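Local coordinates for DUF416 domain-containing protein (Shewanella baltica, PDB 2Q9R) that is of unknown function but belongs to the all-helical DUF416 family and holds benzoic acid in a pocket, at residues A[53-56]-A[57-61]; A[71-74]-A[75-78]. All blocks are in the same frame, centred on the assembly; numbering follows the deposited sequence. Where two conformers were deposited one is given.

Interaction 1. Residues A[53-56]-A[57-61]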
loop_
_atom_site.group_PDB
_atom_site.type_symbol
_atom_site.label_atom_id
_atom_site.label_comp_id
_atom_site.label_asym_id
_atom_site.label_seq_id
_atom_site.Cartn_x
_atom_site.Cartn_y
_atom_site.Cartn_z
ATOM N N ALA A 53 9.971 -20.762 -14.992
ATOM C CA ALA A 53 9.191 -21.664 -14.171
ATOM C C ALA A 53 7.702 -21.299 -14.213
ATOM O O ALA A 53 6.839 -22.164 -14.383
ATOM C CB ALA A 53 9.742 -21.685 -12.707
ATOM N N LEU A 54 7.399 -20.021 -14.111
ATOM C CA LEU A 54 5.989 -19.598 -14.143
ATOM C C LEU A 54 5.269 -19.956 -15.450
ATOM O O LEU A 54 4.110 -20.354 -15.429
ATOM C CB LEU A 54 5.852 -18.123 -13.798
ATOM C CG LEU A 54 5.973 -17.743 -12.302
ATOM C CD1 LEU A 54 6.369 -16.261 -12.144
ATOM C CD2 LEU A 54 4.685 -18.098 -11.504
ATOM N N GLU A 55 5.952 -19.794 -16.578
ATOM C CA GLU A 55 5.382 -20.033 -17.863
ATOM C C GLU A 55 5.084 -21.524 -18.025
ATOM O O GLU A 55 4.045 -21.887 -18.545
ATOM C CB GLU A 55 6.371 -19.536 -18.940
ATOM C CG GLU A 55 5.959 -19.906 -20.403
ATOM C CD GLU A 55 4.753 -19.108 -20.940
ATOM O OE1 GLU A 55 4.870 -17.863 -21.034
ATOM O OE2 GLU A 55 3.712 -19.729 -21.286
ATOM N N LEU A 56 5.982 -22.369 -17.519
ATOM C CA LEU A 56 5.755 -23.804 -17.468
ATOM C C LEU A 56 4.602 -24.154 -16.525
ATOM O O LEU A 56 3.801 -25.022 -16.837
ATOM C CB LEU A 56 7.064 -24.529 -17.088
ATOM C CG LEU A 56 8.202 -24.494 -18.140
ATOM C CD1 LEU A 56 9.530 -25.043 -17.575
ATOM C CD2 LEU A 56 7.848 -25.314 -19.363
ATOM N N LEU A 57 4.468 -23.466 -15.389
ATOM C CA LEU A 57 3.304 -23.706 -14.526
ATOM C C LEU A 57 1.996 -23.313 -15.227
ATOM O O LEU A 57 0.989 -24.032 -15.130
ATOM C CB LEU A 57 3.420 -22.966 -13.181
ATOM C CG LEU A 57 4.496 -23.563 -12.265
ATOM C CD1 LEU A 57 4.975 -22.534 -11.236
ATOM C CD2 LEU A 57 4.047 -24.871 -11.616
ATOM N N TRP A 58 2.000 -22.188 -15.927
ATOM C CA TRP A 58 0.801 -21.804 -16.677
ATOM C C TRP A 58 0.481 -22.860 -17.742
ATOM O O TRP A 58 -0.670 -23.291 -17.864
ATOM C CB TRP A 58 0.934 -20.429 -17.300
ATOM C CG TRP A 58 0.816 -19.326 -16.300
ATOM C CD1 TRP A 58 1.799 -18.475 -15.919
ATOM C CD2 TRP A 58 -0.346 -18.961 -15.543
ATOM N NE1 TRP A 58 1.326 -17.589 -14.971
ATOM C CE2 TRP A 58 0.011 -17.862 -14.729
ATOM C CE3 TRP A 58 -1.651 -19.435 -15.479
ATOM C CZ2 TRP A 58 -0.881 -17.279 -13.842
ATOM C CZ3 TRP A 58 -2.555 -18.817 -14.623
ATOM C CH2 TRP A 58 -2.175 -17.749 -13.841
ATOM N N GLN A 59 1.494 -23.250 -18.525
ATOM C CA GLN A 59 1.290 -24.247 -19.569
ATOM C C GLN A 59 0.807 -25.576 -19.016
ATOM O O GLN A 59 0.039 -26.298 -19.675
ATOM C CB GLN A 59 2.578 -24.462 -20.353
ATOM C CG GLN A 59 2.945 -23.324 -21.283
ATOM C CD GLN A 59 1.947 -23.213 -22.380
ATOM O OE1 GLN A 59 1.628 -24.213 -23.037
ATOM N NE2 GLN A 59 1.392 -22.001 -22.571
ATOM N N SER A 60 1.260 -25.932 -17.819
ATOM C CA SER A 60 0.793 -27.176 -17.190
ATOM C C SER A 60 -0.701 -27.181 -16.989
ATOM O O SER A 60 -1.342 -28.256 -17.012
ATOM C CB SER A 60 1.433 -27.404 -15.831
ATOM O OG SER A 60 2.834 -27.350 -16.008
ATOM N N LEU A 61 -1.257 -25.997 -16.783
ATOM C CA LEU A 61 -2.701 -25.874 -16.618
ATOM C C LEU A 61 -3.459 -25.897 -17.946
ATOM O O LEU A 61 -4.606 -26.299 -17.953
ATOM C CB LEU A 61 -3.045 -24.611 -15.822
ATOM C CG LEU A 61 -2.512 -24.581 -14.379
ATOM C CD1 LEU A 61 -2.404 -23.134 -13.844
ATOM C CD2 LEU A 61 -3.373 -25.449 -13.477
#
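Glu55 and Gln59 sit one turn apart on helix 47-62 and run side by side. Their carboxylate and amide planes are 32° apart. Glu55 OE2 accepts only a weak hydrogen bond from Gln59 NE2, at 3.5 Å. Glu55 places CG anti to its backbone N (chi1 172°) and bends at chi2, which brings OE2 alongside the Gln59 chain. The other oxygen, OE1, forms a salt bridge with Arg184, the stronger partner.

Ser60 folds back on the preceding turn. Its OG bonds to Leu56 O at 2.7 Å, and its backbone N bonds to the same oxygen at 2.9 Å. The two donors come from opposite faces of the carbonyl plane, so one oxygen is gripped twice and the hydroxyl is satisfied within the helix.

The Trp58 indole edge lies against the turn before it. Its CD1 lies 3.0 Å from Leu54 O, obliquely to the ring, while Glu55 CA sits near the ring plane at its edge. NE1 is hydrogen-bonded to Gln29, and Arg184 makes a cation-pi contact with the ring. Leu54 CD2 and Leu57 CD1 meet loosely at 4.5 Å. Leu54 packs on helices 17-42 and 92-111, Leu57 on helix 92-111. The arrangement is that of an amphipathic alpha helix in a helical bundle, with i to i+4 backbone bonds and a serine hydroxyl turned back to the i-4 carbonyl.

Interaction 2. Residues A[71-74]-A[75-78]. With SO4 (sulfate ion), chain C.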
loop_
_atom_site.group_PDB
_atom_site.type_symbol
_atom_site.label_atom_id
_atom_site.label_comp_id
_atom_site.label_asym_id
_atom_site.label_seq_id
_atom_site.Cartn_x
_atom_site.Cartn_y
_atom_site.Cartn_z
ATOM N N ASP A 71 12.910 -31.178 -11.451
ATOM C CA ASP A 71 14.077 -31.125 -10.598
ATOM C C ASP A 71 15.097 -30.128 -11.076
ATOM O O ASP A 71 15.704 -29.430 -10.265
ATOM C CB ASP A 71 14.735 -32.524 -10.505
ATOM C CG ASP A 71 13.952 -33.493 -9.629
ATOM O OD1 ASP A 71 12.986 -33.083 -8.940
ATOM O OD2 ASP A 71 14.315 -34.697 -9.626
ATOM N N VAL A 72 15.284 -30.014 -12.386
ATOM C CA VAL A 72 16.280 -29.058 -12.868
ATOM C C VAL A 72 15.808 -27.633 -12.584
ATOM O O VAL A 72 16.597 -26.810 -12.156
ATOM C CB VAL A 72 16.690 -29.259 -14.357
ATOM C CG1 VAL A 72 15.606 -28.781 -15.299
ATOM C CG2 VAL A 72 18.009 -28.524 -14.620
ATOM N N HIS A 73 14.529 -27.365 -12.756
ATOM C CA HIS A 73 13.989 -26.069 -12.349
ATOM C C HIS A 73 14.056 -25.808 -10.853
ATOM O O HIS A 73 14.368 -24.687 -10.441
ATOM C CB HIS A 73 12.553 -25.922 -12.856
ATOM C CG HIS A 73 12.498 -25.765 -14.333
ATOM N ND1 HIS A 73 12.754 -24.558 -14.948
ATOM C CD2 HIS A 73 12.318 -26.669 -15.321
ATOM C CE1 HIS A 73 12.704 -24.724 -16.258
ATOM N NE2 HIS A 73 12.443 -25.993 -16.511
ATOM N N LEU A 74 13.750 -26.827 -10.042
ATOM C CA LEU A 74 13.877 -26.725 -8.586
ATOM C C LEU A 74 15.309 -26.388 -8.196
ATOM O O LEU A 74 15.551 -25.564 -7.323
ATOM C CB LEU A 74 13.437 -28.024 -7.883
ATOM C CG LEU A 74 11.941 -28.327 -7.868
ATOM C CD1 LEU A 74 11.683 -29.718 -7.237
ATOM C CD2 LEU A 74 11.160 -27.221 -7.129
ATOM N N GLN A 75 16.273 -27.003 -8.866
ATOM C CA GLN A 75 17.663 -26.690 -8.579
ATOM C C GLN A 75 18.039 -25.275 -8.988
ATOM O O GLN A 75 18.756 -24.588 -8.267
ATOM C CB GLN A 75 18.609 -27.721 -9.234
ATOM C CG GLN A 75 20.046 -27.523 -8.828
ATOM C CD GLN A 75 20.224 -27.693 -7.337
ATOM O OE1 GLN A 75 19.928 -28.756 -6.799
ATOM N NE2 GLN A 75 20.677 -26.634 -6.655
ATOM N N ARG A 76 17.587 -24.838 -10.156
ATOM C CA ARG A 76 17.846 -23.451 -10.581
ATOM C C ARG A 76 17.162 -22.445 -9.673
ATOM O O ARG A 76 17.733 -21.399 -9.349
ATOM C CB ARG A 76 17.405 -23.206 -12.020
ATOM C CG ARG A 76 18.295 -23.884 -13.045
ATOM C CD ARG A 76 18.264 -23.165 -14.384
ATOM N NE ARG A 76 19.003 -23.932 -15.391
ATOM C CZ ARG A 76 18.467 -24.771 -16.289
ATOM N NH1 ARG A 76 17.145 -24.977 -16.360
ATOM N NH2 ARG A 76 19.267 -25.406 -17.143
ATOM N N LEU A 77 15.944 -22.760 -9.267
ATOM C CA LEU A 77 15.256 -21.908 -8.310
ATOM C C LEU A 77 16.061 -21.769 -7.011
ATOM O O LEU A 77 16.249 -20.652 -6.516
ATOM C CB LEU A 77 13.840 -22.425 -8.065
ATOM C CG LEU A 77 12.878 -22.205 -9.269
ATOM C CD1 LEU A 77 11.632 -23.111 -9.254
ATOM C CD2 LEU A 77 12.462 -20.734 -9.310
ATOM N N GLU A 78 16.548 -22.887 -6.476
ATOM C CA GLU A 78 17.302 -22.825 -5.235
ATOM C C GLU A 78 18.582 -22.004 -5.424
ATOM O O GLU A 78 18.890 -21.174 -4.571
ATOM C CB GLU A 78 17.584 -24.222 -4.667
ATOM C CG GLU A 78 18.022 -24.235 -3.170
ATOM C CD GLU A 78 16.986 -23.646 -2.207
ATOM O OE1 GLU A 78 15.762 -23.742 -2.481
ATOM O OE2 GLU A 78 17.401 -23.082 -1.164
HETATM S S SO4 C . 10.789 -34.660 -12.758
HETATM O O1 SO4 C . 11.572 -35.715 -13.409
HETATM O O2 SO4 C . 9.885 -34.053 -13.751
HETATM O O3 SO4 C . 9.925 -35.204 -11.697
HETATM O O4 SO4 C . 11.785 -33.708 -12.234
#
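Four successive i to i+4 backbone hydrogen bonds join 71-74 to 75-78, from Gln75 N to Asp71 O through Glu78 N to Leu74 O, all with N-H...O angles near 160°. Val72 and Arg76 lie side by side, one turn apart. In the Val72 conformer given, CG2 stands over one face of the Arg76 guanidinium, 3.9 Å above its plane and offset toward the rim. A second conformer was deposited, so this contact is less certain. Arg76 has CG beside its backbone N (chi1 -72°), and the extended chain from there brings the guanidinium back beside the valine methyl. At its edge, His73 CE1 comes within 4.4 Å of Arg76 NH1, a loose approach.

Leu77 turns inward. Its CG lies 3.1 Å from His73 O, the carbonyl that also accepts the Leu77 N-H at 2.8 Å. This is the apolar side of a short amphipathic helix laid against a helical bundle: Leu77 touches Val99, Ser103 and Leu106 of helix 92-111 and Val49 of helix 47-62. Without the isobutyl group, as with an alanine here, Val49, Val99 and Leu106 are likely to be left with a gap where helix 70-79 meets them.

The first turn of the helix holds a sulfate, probably from the crystallisation liquor. Asp71 N donates to sulfate O4 at 2.9 Å, and Ile70 N and Gln110 NE2 also bond to the ion. Backbone N-H groups at a helix start suit an anion. The first torsion of Asp71 (chi1 -74°) puts its CG 3.4 Å from sulfate O4, with OD1 held by Gln110 NE2.

How the interactions relate
From the N terminus, the chain passes helices 8-14 and 17-42 and then enters helix 47-62, which carries interaction 1. Interaction 2 follows on helix 70-79. Each contact lies within one continuous stretch of helix, so neither closes a long loop. They are in series and neither nest nor cross. Their centres are about 15 Å apart, yet the two helices pack directly: Leu56 CD1 lies 3.2 Å from His73 NE2, and Ala53 CB lies 4.2 Å from Leu77 CD1. Both helices also rest on helix 92-111, where Leu106 touches Leu57 and Leu77. Interaction 1 reaches on to helices 17-42 and 177-190, while interaction 2 is nearer the surface.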